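Side-chain contact in putative ABC-transporter ATP-binding protein (Alicyclobacillus acidocaldarius, PDB 1Z47), which probably serves as the ATP-hydrolysing subunit of an ABC transporter that imports sulfate: residues V20-P25 and L58-G63. Numbering follows the deposited sequence.
Sequences VEKIYP and LRLIAG
With CG1 of Val20 anti to the backbone N (chi1 177°), this methyl reaches across to Leu60, whose first torsion of -101° lies well off a staggered position and leaves the isobutyl group extended toward the strand. CG1 of Val20 meets CG of Leu60 at 4.2 Å, and the two side chains run past each other in opposite directions. Lys22, two residues along the strand and on the same side, adds a looser second touch: its CB and CG both lie 4.4 Å from CD2 of Leu60. Leu60 thus spans both strand residues, Val20 at the branch carbon CG and Lys22 at the methyl CD2. Beyond CG the lysine leads away from the helix, and NZ makes a weak 3.3 Å hydrogen bond to OH of Tyr24.

The example illustrates how a strand and a helix can meet through carbon contacts, with no polar bond between these two segments and their backbones separated: the CA atoms of Val20 and Leu60 are 9.0 Å apart, and only 106 Å² is buried between the segments. The seam is completed by Pro67, which touches both Val20 and Leu60, and by Phe17, which packs on Leu60 from strand 15-22. Polar links lie around this patch: Glu65 forms a salt bridge with Arg59 and a long, weak ion pair with Lys22, and Arg87 donates a hydrogen bond to the carbonyl O of Leu60. The helix ends nearby, where Gly63, with positive phi, still bonds through its N-H to O of Arg59 (N to O 2.9 Å).

Leu58, Ile61 and Ala62 pack on strand 166-170 of the mixed sheet, so helix 54-62, which follows an apparent Walker A loop, lies between that core and the antiparallel sheet, the sandwich characteristic of ABC-type nucleotide-binding domains.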
ATOM      1  N   VAL B  20     -27.514   3.027  15.552  1.00 50.38           N
ATOM      2  CA  VAL B  20     -26.440   3.300  16.488  1.00 49.92           C
ATOM      3  C   VAL B  20     -25.874   4.689  16.262  1.00 52.17           C
ATOM      4  O   VAL B  20     -25.562   5.084  15.133  1.00 53.13           O
ATOM      5  CB  VAL B  20     -25.322   2.255  16.360  1.00 51.26           C
ATOM      6  CG1 VAL B  20     -24.187   2.601  17.303  1.00 50.18           C
ATOM      7  CG2 VAL B  20     -25.885   0.856  16.661  1.00 50.08           C
ATOM      8  N   GLU B  21     -25.740   5.417  17.357  1.00 51.90           N
ATOM      9  CA  GLU B  21     -25.242   6.773  17.327  1.00 55.49           C
ATOM     10  C   GLU B  21     -24.275   6.986  18.481  1.00 54.39           C
ATOM     11  O   GLU B  21     -24.562   6.617  19.615  1.00 54.43           O
ATOM     12  CB  GLU B  21     -26.429   7.730  17.436  1.00 58.72           C
ATOM     13  CG  GLU B  21     -26.080   9.189  17.518  1.00 66.52           C
ATOM     14  CD  GLU B  21     -27.318  10.049  17.739  1.00 71.05           C
ATOM     15  OE1 GLU B  21     -28.224  10.026  16.868  1.00 67.46           O
ATOM     16  OE2 GLU B  21     -27.380  10.732  18.790  1.00 72.64           O
ATOM     17  N   LYS B  22     -23.128   7.586  18.169  1.00 53.98           N
ATOM     18  CA  LYS B  22     -22.077   7.882  19.137  1.00 53.13           C
ATOM     19  C   LYS B  22     -21.353   9.061  18.504  1.00 52.97           C
ATOM     20  O   LYS B  22     -20.538   8.891  17.606  1.00 48.70           O
ATOM     21  CB  LYS B  22     -21.133   6.694  19.257  1.00 56.66           C
ATOM     22  CG  LYS B  22     -20.760   6.317  20.668  1.00 60.66           C
ATOM     23  CD  LYS B  22     -19.801   7.298  21.305  1.00 60.60           C
ATOM     24  CE  LYS B  22     -19.198   6.655  22.545  1.00 63.45           C
ATOM     25  NZ  LYS B  22     -18.277   7.542  23.286  1.00 64.48           N
ATOM     26  N   ILE B  23     -21.663  10.255  18.980  1.00 52.77           N
ATOM     27  CA  ILE B  23     -21.109  11.485  18.426  1.00 53.57           C
ATOM     28  C   ILE B  23     -20.018  12.117  19.279  1.00 50.20           C
ATOM     29  O   ILE B  23     -20.143  12.211  20.500  1.00 51.23           O
ATOM     30  CB  ILE B  23     -22.262  12.497  18.221  1.00 52.22           C
ATOM     31  CG1 ILE B  23     -23.292  11.878  17.277  1.00 54.21           C
ATOM     32  CG2 ILE B  23     -21.744  13.822  17.676  1.00 55.17           C
ATOM     33  CD1 ILE B  23     -24.647  12.523  17.344  1.00 58.11           C
ATOM     34  N   TYR B  24     -18.939  12.539  18.634  1.00 48.32           N
ATOM     35  CA  TYR B  24     -17.842  13.189  19.343  1.00 49.05           C
ATOM     36  C   TYR B  24     -17.873  14.658  18.941  1.00 50.02           C
ATOM     37  O   TYR B  24     -17.822  14.986  17.755  1.00 54.16           O
ATOM     38  CB  TYR B  24     -16.494  12.557  18.973  1.00 49.23           C
ATOM     39  CG  TYR B  24     -16.314  11.142  19.490  1.00 46.94           C
ATOM     40  CD1 TYR B  24     -16.890  10.055  18.836  1.00 48.56           C
ATOM     41  CD2 TYR B  24     -15.588  10.900  20.655  1.00 50.00           C
ATOM     42  CE1 TYR B  24     -16.749   8.743  19.331  1.00 48.12           C
ATOM     43  CE2 TYR B  24     -15.443   9.606  21.162  1.00 53.19           C
ATOM     44  CZ  TYR B  24     -16.027   8.534  20.496  1.00 51.87           C
ATOM     45  OH  TYR B  24     -15.905   7.269  21.026  1.00 54.01           O
ATOM     46  N   PRO B  25     -17.947  15.562  19.927  1.00 51.14           N
ATOM     47  CA  PRO B  25     -17.997  17.000  19.651  1.00 51.83           C
ATOM     48  C   PRO B  25     -16.906  17.514  18.725  1.00 49.92           C
ATOM     49  O   PRO B  25     -17.027  18.598  18.161  1.00 49.84           O
ATOM     50  CB  PRO B  25     -17.900  17.612  21.043  1.00 51.73           C
ATOM     51  CG  PRO B  25     -16.984  16.632  21.749  1.00 53.67           C
ATOM     52  CD  PRO B  25     -17.623  15.325  21.347  1.00 50.58           C
ATOM     53  N   LEU B  58     -15.935  -0.491  15.084  1.00 36.25           N
ATOM     54  CA  LEU B  58     -15.251  -1.709  15.525  1.00 38.04           C
ATOM     55  C   LEU B  58     -15.299  -1.781  17.061  1.00 36.04           C
ATOM     56  O   LEU B  58     -15.618  -2.834  17.629  1.00 40.82           O
ATOM     57  CB  LEU B  58     -13.782  -1.710  15.058  1.00 37.36           C
ATOM     58  CG  LEU B  58     -13.162  -3.098  15.133  1.00 40.90           C
ATOM     59  CD1 LEU B  58     -13.589  -3.914  13.907  1.00 38.25           C
ATOM     60  CD2 LEU B  58     -11.628  -2.976  15.246  1.00 41.20           C
ATOM     61  N   ARG B  59     -14.999  -0.663  17.728  1.00 37.07           N
ATOM     62  CA  ARG B  59     -15.019  -0.604  19.191  1.00 41.22           C
ATOM     63  C   ARG B  59     -16.444  -0.772  19.769  1.00 46.21           C
ATOM     64  O   ARG B  59     -16.600  -1.282  20.880  1.00 44.05           O
ATOM     65  CB  ARG B  59     -14.397   0.706  19.680  1.00 40.95           C
ATOM     66  CG  ARG B  59     -12.905   0.821  19.344  1.00 43.93           C
ATOM     67  CD  ARG B  59     -12.370   2.212  19.620  1.00 46.38           C
ATOM     68  NE  ARG B  59     -12.566   2.577  21.017  1.00 54.66           N
ATOM     69  CZ  ARG B  59     -11.978   1.962  22.042  1.00 56.86           C
ATOM     70  NH1 ARG B  59     -12.227   2.361  23.286  1.00 54.82           N
ATOM     71  NH2 ARG B  59     -11.132   0.959  21.821  1.00 56.00           N
ATOM     72  N   LEU B  60     -17.464  -0.355  19.018  1.00 43.72           N
ATOM     73  CA  LEU B  60     -18.860  -0.509  19.463  1.00 48.47           C
ATOM     74  C   LEU B  60     -19.239  -1.991  19.433  1.00 48.61           C
ATOM     75  O   LEU B  60     -20.075  -2.435  20.217  1.00 48.98           O
ATOM     76  CB  LEU B  60     -19.841   0.240  18.549  1.00 48.85           C
ATOM     77  CG  LEU B  60     -20.455   1.602  18.893  1.00 51.90           C
ATOM     78  CD1 LEU B  60     -20.817   1.659  20.372  1.00 55.01           C
ATOM     79  CD2 LEU B  60     -19.510   2.709  18.545  1.00 52.77           C
ATOM     80  N   ILE B  61     -18.643  -2.745  18.509  1.00 47.72           N
ATOM     81  CA  ILE B  61     -18.918  -4.174  18.410  1.00 50.08           C
ATOM     82  C   ILE B  61     -18.203  -4.901  19.560  1.00 52.47           C
ATOM     83  O   ILE B  61     -18.703  -5.902  20.099  1.00 50.82           O
ATOM     84  CB  ILE B  61     -18.417  -4.763  17.074  1.00 48.77           C
ATOM     85  CG1 ILE B  61     -19.142  -4.113  15.896  1.00 50.11           C
ATOM     86  CG2 ILE B  61     -18.652  -6.274  17.053  1.00 52.37           C
ATOM     87  CD1 ILE B  61     -18.619  -4.562  14.530  1.00 48.90           C
ATOM     88  N   ALA B  62     -17.033  -4.388  19.937  1.00 49.93           N
ATOM     89  CA  ALA B  62     -16.248  -4.987  21.019  1.00 47.78           C
ATOM     90  C   ALA B  62     -16.842  -4.699  22.396  1.00 50.87           C
ATOM     91  O   ALA B  62     -16.725  -5.500  23.320  1.00 52.12           O
ATOM     92  CB  ALA B  62     -14.810  -4.474  20.962  1.00 48.12           C
ATOM     93  N   GLY B  63     -17.483  -3.550  22.535  1.00 49.28           N
ATOM     94  CA  GLY B  63     -18.050  -3.194  23.813  1.00 48.22           C
ATOM     95  C   GLY B  63     -17.112  -2.216  24.473  1.00 47.57           C
ATOM     96  O   GLY B  63     -17.344  -1.785  25.589  1.00 44.35           O
TER